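Local coordinates for protein thiol peroxidase (Mycobacterium tuberculosis, PDB 1XVQ) that reduces hydrogen peroxide and organic hydroperoxides to water and alcohols with electrons from thioredoxin, probably protecting the cell against oxidative stress, at residues F42-S54 / M124-A137. Numbering follows the deposited sequence.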
loop_
_atom_site.group_PDB
_atom_site.type_symbol
_atom_site.label_atom_id
_atom_site.label_comp_id
_atom_site.label_asym_id
_atom_site.label_seq_id
_atom_site.Cartn_x
_atom_site.Cartn_y
_atom_site.Cartn_z
ATOM N N PHE A 42 -2.182 -1.718 -15.259
ATOM C CA PHE A 42 -2.243 -0.283 -15.025
ATOM C C PHE A 42 -1.261 0.517 -15.865
ATOM O O PHE A 42 -0.920 1.652 -15.542
ATOM C CB PHE A 42 -2.042 -0.004 -13.539
ATOM C CG PHE A 42 -3.002 -0.770 -12.671
ATOM C CD1 PHE A 42 -2.628 -1.985 -12.109
ATOM C CD2 PHE A 42 -4.302 -0.313 -12.484
ATOM C CE1 PHE A 42 -3.533 -2.737 -11.374
ATOM C CE2 PHE A 42 -5.217 -1.055 -11.753
ATOM C CZ PHE A 42 -4.831 -2.275 -11.194
ATOM N N ARG A 43 -0.814 -0.069 -16.967
ATOM C CA ARG A 43 0.107 0.654 -17.829
ATOM C C ARG A 43 -0.582 1.969 -18.267
ATOM O O ARG A 43 -1.785 1.984 -18.570
ATOM C CB ARG A 43 0.478 -0.216 -19.032
ATOM C CG ARG A 43 1.550 0.396 -19.906
ATOM C CD ARG A 43 2.236 -0.631 -20.809
ATOM N NE ARG A 43 3.089 0.052 -21.777
ATOM C CZ ARG A 43 2.646 0.623 -22.895
ATOM N NH1 ARG A 43 1.357 0.581 -23.200
ATOM N NH2 ARG A 43 3.487 1.268 -23.696
ATOM N N GLY A 44 0.175 3.067 -18.261
ATOM C CA GLY A 44 -0.360 4.370 -18.653
ATOM C C GLY A 44 -1.241 5.090 -17.645
ATOM O O GLY A 44 -1.750 6.193 -17.900
ATOM N N LYS A 45 -1.408 4.497 -16.472
ATOM C CA LYS A 45 -2.258 5.084 -15.448
ATOM C C LYS A 45 -1.479 5.326 -14.162
ATOM O O LYS A 45 -0.586 4.561 -13.848
ATOM C CB LYS A 45 -3.397 4.127 -15.111
ATOM C CG LYS A 45 -4.300 3.757 -16.264
ATOM C CD LYS A 45 -5.400 2.834 -15.747
ATOM C CE LYS A 45 -6.486 2.613 -16.779
ATOM N NZ LYS A 45 -7.613 1.884 -16.142
ATOM N N SER A 46 -1.792 6.405 -13.451
ATOM C CA SER A 46 -1.123 6.640 -12.172
ATOM C C SER A 46 -1.770 5.690 -11.177
ATOM O O SER A 46 -2.969 5.380 -11.259
ATOM C CB SER A 46 -1.282 8.097 -11.725
ATOM O OG SER A 46 -2.651 8.475 -11.701
ATOM N N VAL A 47 -0.970 5.193 -10.241
ATOM C CA VAL A 47 -1.462 4.244 -9.265
ATOM C C VAL A 47 -1.019 4.617 -7.869
ATOM O O VAL A 47 0.146 4.950 -7.641
ATOM C CB VAL A 47 -0.922 2.814 -9.554
ATOM C CG1 VAL A 47 -1.444 1.821 -8.518
ATOM C CG2 VAL A 47 -1.368 2.367 -10.940
ATOM N N LEU A 48 -1.967 4.568 -6.947
ATOM C CA LEU A 48 -1.672 4.829 -5.540
ATOM C C LEU A 48 -1.747 3.480 -4.823
ATOM O O LEU A 48 -2.809 2.858 -4.799
ATOM C CB LEU A 48 -2.714 5.780 -4.909
ATOM C CG LEU A 48 -2.729 5.732 -3.357
ATOM C CD1 LEU A 48 -1.382 6.205 -2.868
ATOM C CD2 LEU A 48 -3.871 6.597 -2.765
ATOM N N LEU A 49 -0.614 3.003 -4.289
ATOM C CA LEU A 49 -0.608 1.773 -3.502
ATOM C C LEU A 49 -0.702 2.259 -2.057
ATOM O O LEU A 49 0.251 2.850 -1.523
ATOM C CB LEU A 49 0.700 0.993 -3.684
ATOM C CG LEU A 49 1.025 0.620 -5.127
ATOM C CD1 LEU A 49 2.443 0.004 -5.172
ATOM C CD2 LEU A 49 -0.037 -0.361 -5.641
ATOM N N ASN A 50 -1.853 2.004 -1.439
ATOM C CA ASN A 50 -2.135 2.446 -0.069
ATOM C C ASN A 50 -2.004 1.135 0.672
ATOM O O ASN A 50 -2.860 0.275 0.612
ATOM C CB ASN A 50 -3.566 2.990 -0.029
ATOM C CG ASN A 50 -3.791 4.009 1.050
ATOM O OD1 ASN A 50 -4.890 4.573 1.141
ATOM N ND2 ASN A 50 -2.784 4.270 1.869
ATOM N N ILE A 51 -0.891 1.006 1.365
ATOM C CA ILE A 51 -0.526 -0.246 2.019
ATOM C C ILE A 51 -0.784 -0.285 3.504
ATOM O O ILE A 51 -0.360 0.627 4.237
ATOM C CB ILE A 51 0.948 -0.496 1.756
ATOM C CG1 ILE A 51 1.202 -0.402 0.243
ATOM C CG2 ILE A 51 1.368 -1.911 2.304
ATOM C CD1 ILE A 51 2.702 -0.203 -0.110
ATOM N N PHE A 52 -1.436 -1.357 3.954
ATOM C CA PHE A 52 -1.801 -1.495 5.371
ATOM C C PHE A 52 -1.501 -2.842 6.034
ATOM O O PHE A 52 -1.504 -3.891 5.388
ATOM C CB PHE A 52 -3.307 -1.336 5.559
ATOM C CG PHE A 52 -3.880 -0.064 5.003
ATOM C CD1 PHE A 52 -4.247 0.969 5.856
ATOM C CD2 PHE A 52 -4.095 0.079 3.632
ATOM C CE1 PHE A 52 -4.830 2.145 5.353
ATOM C CE2 PHE A 52 -4.674 1.246 3.117
ATOM C CZ PHE A 52 -5.044 2.284 3.988
ATOM N N PRO A 53 -1.271 -2.820 7.350
ATOM C CA PRO A 53 -1.013 -4.080 8.058
ATOM C C PRO A 53 -2.308 -4.883 7.941
ATOM O O PRO A 53 -2.291 -6.103 7.802
ATOM C CB PRO A 53 -0.726 -3.631 9.481
ATOM C CG PRO A 53 -0.025 -2.294 9.273
ATOM C CD PRO A 53 -0.788 -1.650 8.132
ATOM N N SER A 54 -3.443 -4.194 8.007
ATOM C CA SER A 54 -4.716 -4.866 7.830
ATOM C C SER A 54 -5.816 -3.850 7.525
ATOM O O SER A 54 -5.801 -2.727 8.052
ATOM C CB SER A 54 -5.088 -5.677 9.076
ATOM O OG SER A 54 -6.344 -6.312 8.867
ATOM N N MET A 124 3.478 -8.193 14.584
ATOM C CA MET A 124 2.925 -7.990 13.244
ATOM C C MET A 124 3.817 -8.497 12.141
ATOM O O MET A 124 3.621 -8.123 10.970
ATOM C CB MET A 124 2.706 -6.503 13.039
ATOM C CG MET A 124 2.037 -5.909 14.231
ATOM S SD MET A 124 0.328 -6.095 13.984
ATOM C CE MET A 124 0.150 -4.501 13.086
ATOM N N ALA A 125 4.822 -9.292 12.502
ATOM C CA ALA A 125 5.773 -9.831 11.511
ATOM C C ALA A 125 4.994 -10.503 10.366
ATOM O O ALA A 125 4.051 -11.240 10.623
ATOM C CB ALA A 125 6.691 -10.867 12.182
ATOM N N GLY A 126 5.421 -10.282 9.120
ATOM C CA GLY A 126 4.728 -10.901 8.001
ATOM C C GLY A 126 3.595 -10.090 7.391
ATOM O O GLY A 126 3.187 -10.410 6.282
ATOM N N LEU A 127 3.054 -9.108 8.125
ATOM C CA LEU A 127 2.007 -8.222 7.585
ATOM C C LEU A 127 2.772 -7.090 6.907
ATOM O O LEU A 127 3.971 -6.949 7.112
ATOM C CB LEU A 127 1.128 -7.632 8.707
ATOM C CG LEU A 127 0.398 -8.704 9.528
ATOM C CD1 LEU A 127 -0.368 -8.059 10.669
ATOM C CD2 LEU A 127 -0.559 -9.476 8.614
ATOM N N LEU A 128 2.091 -6.288 6.087
ATOM C CA LEU A 128 2.746 -5.176 5.412
ATOM C C LEU A 128 2.680 -3.934 6.281
ATOM O O LEU A 128 1.647 -3.660 6.876
ATOM C CB LEU A 128 2.019 -4.854 4.109
ATOM C CG LEU A 128 1.809 -6.086 3.239
ATOM C CD1 LEU A 128 1.269 -5.571 1.878
ATOM C CD2 LEU A 128 3.154 -6.868 3.019
ATOM N N ALA A 129 3.774 -3.182 6.337
ATOM C CA ALA A 129 3.777 -1.952 7.146
ATOM C C ALA A 129 2.955 -0.841 6.492
ATOM O O ALA A 129 2.786 -0.815 5.253
ATOM C CB ALA A 129 5.198 -1.461 7.343
ATOM N N ARG A 130 2.447 0.080 7.316
ATOM C CA ARG A 130 1.687 1.219 6.771
ATOM C C ARG A 130 2.646 2.009 5.849
ATOM O O ARG A 130 3.724 2.452 6.259
ATOM C CB ARG A 130 1.207 2.138 7.881
ATOM C CG ARG A 130 0.267 3.239 7.345
ATOM C CD ARG A 130 -1.111 2.688 6.964
ATOM N NE ARG A 130 -1.988 3.736 6.418
ATOM C CZ ARG A 130 -2.131 4.009 5.121
ATOM N NH1 ARG A 130 -1.463 3.316 4.184
ATOM N NH2 ARG A 130 -2.939 4.997 4.744
ATOM N N ALA A 131 2.248 2.190 4.598
ATOM C CA ALA A 131 3.124 2.855 3.647
ATOM C C ALA A 131 2.323 3.325 2.454
ATOM O O ALA A 131 1.208 2.867 2.217
ATOM C CB ALA A 131 4.180 1.865 3.174
ATOM N N ILE A 132 2.921 4.242 1.715
ATOM C CA ILE A 132 2.301 4.769 0.515
ATOM C C ILE A 132 3.322 4.770 -0.603
ATOM O O ILE A 132 4.457 5.212 -0.430
ATOM C CB ILE A 132 1.760 6.220 0.731
ATOM C CG1 ILE A 132 0.449 6.158 1.554
ATOM C CG2 ILE A 132 1.492 6.889 -0.608
ATOM C CD1 ILE A 132 -0.132 7.534 1.960
ATOM N N VAL A 133 2.929 4.233 -1.755
ATOM C CA VAL A 133 3.806 4.282 -2.912
ATOM C C VAL A 133 2.963 4.804 -4.055
ATOM O O VAL A 133 1.895 4.282 -4.312
ATOM C CB VAL A 133 4.369 2.888 -3.291
ATOM C CG1 VAL A 133 5.111 2.973 -4.641
ATOM C CG2 VAL A 133 5.306 2.405 -2.198
ATOM N N VAL A 134 3.453 5.846 -4.721
ATOM C CA VAL A 134 2.752 6.408 -5.873
ATOM C C VAL A 134 3.546 6.075 -7.116
ATOM O O VAL A 134 4.766 6.293 -7.179
ATOM C CB VAL A 134 2.589 7.948 -5.777
ATOM C CG1 VAL A 134 1.942 8.495 -7.083
ATOM C CG2 VAL A 134 1.715 8.291 -4.569
ATOM N N ILE A 135 2.853 5.477 -8.083
ATOM C CA ILE A 135 3.464 5.122 -9.366
ATOM C C ILE A 135 2.902 6.087 -10.409
ATOM O O ILE A 135 1.685 6.210 -10.547
ATOM C CB ILE A 135 3.132 3.680 -9.772
ATOM C CG1 ILE A 135 3.592 2.719 -8.672
ATOM C CG2 ILE A 135 3.860 3.336 -11.102
ATOM C CD1 ILE A 135 3.106 1.278 -8.864
ATOM N N GLY A 136 3.793 6.795 -11.093
ATOM C CA GLY A 136 3.358 7.752 -12.098
ATOM C C GLY A 136 2.788 7.058 -13.321
ATOM O O GLY A 136 3.017 5.863 -13.521
ATOM N N ALA A 137 2.042 7.796 -14.142
ATOM C CA ALA A 137 1.457 7.207 -15.352
ATOM C C ALA A 137 2.553 6.665 -16.244
ATOM O O ALA A 137 2.309 5.781 -17.074
ATOM C CB ALA A 137 0.645 8.263 -16.113
HETATM O O HOH W 1 2.685 2.974 -16.978
HETATM O O HOH W 2 1.726 3.373 -14.460
HETATM O O HOH W 3 -0.809 -6.418 5.605
#
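Met124 sets its CE methyl against Pro53 CB (3.8 Å). The type II turn from Met124 to Leu127 brings Leu127 CB over the backbone of Pro53. A water then joins the loops, accepting from Leu128 N and donating to the carbonyls of Phe52 and Pro53. Leu128 CB packs on Ile51 CG2 (3.5 Å), the two side chains crossing at about a right angle. Arg130 bends at chi2 (73°), which carries its guanidinium back over one face of the Phe52 ring. The planes are 19° apart, and CZ of Arg130 lies 3.8 Å from the Phe52 ring centroid, a cation-pi stack. Arg130 NH1 also donates to Ile51 O (2.9 Å) from above the carbonyl plane; Ala131 N reaches that oxygen from the other face. Arg130 NH2 is hydrogen-bonded to Tyr156 OH, and Phe92 meets the Phe52 ring edge-to-face.

Strand 131-135 pairs antiparallel with strand 47-51. Ile132 CG2 touches Leu48 CD1 (3.7 Å) on the face packed against helices 62-73 and 156-165. Val133 shares two backbone bonds with Leu49, and its CB meets Leu49 CD1 (3.9 Å) on the other face. Ile135 pairs likewise with Val47, its N bonding Val47 O almost straight (178°). Beyond the strand, a water bridges Ala137 O to Gly44 N. These are the central strands of the peroxiredoxin thioredoxin fold, the Phe52 side chain about 9 Å from that of Cys60, the predicted peroxidatic cysteine.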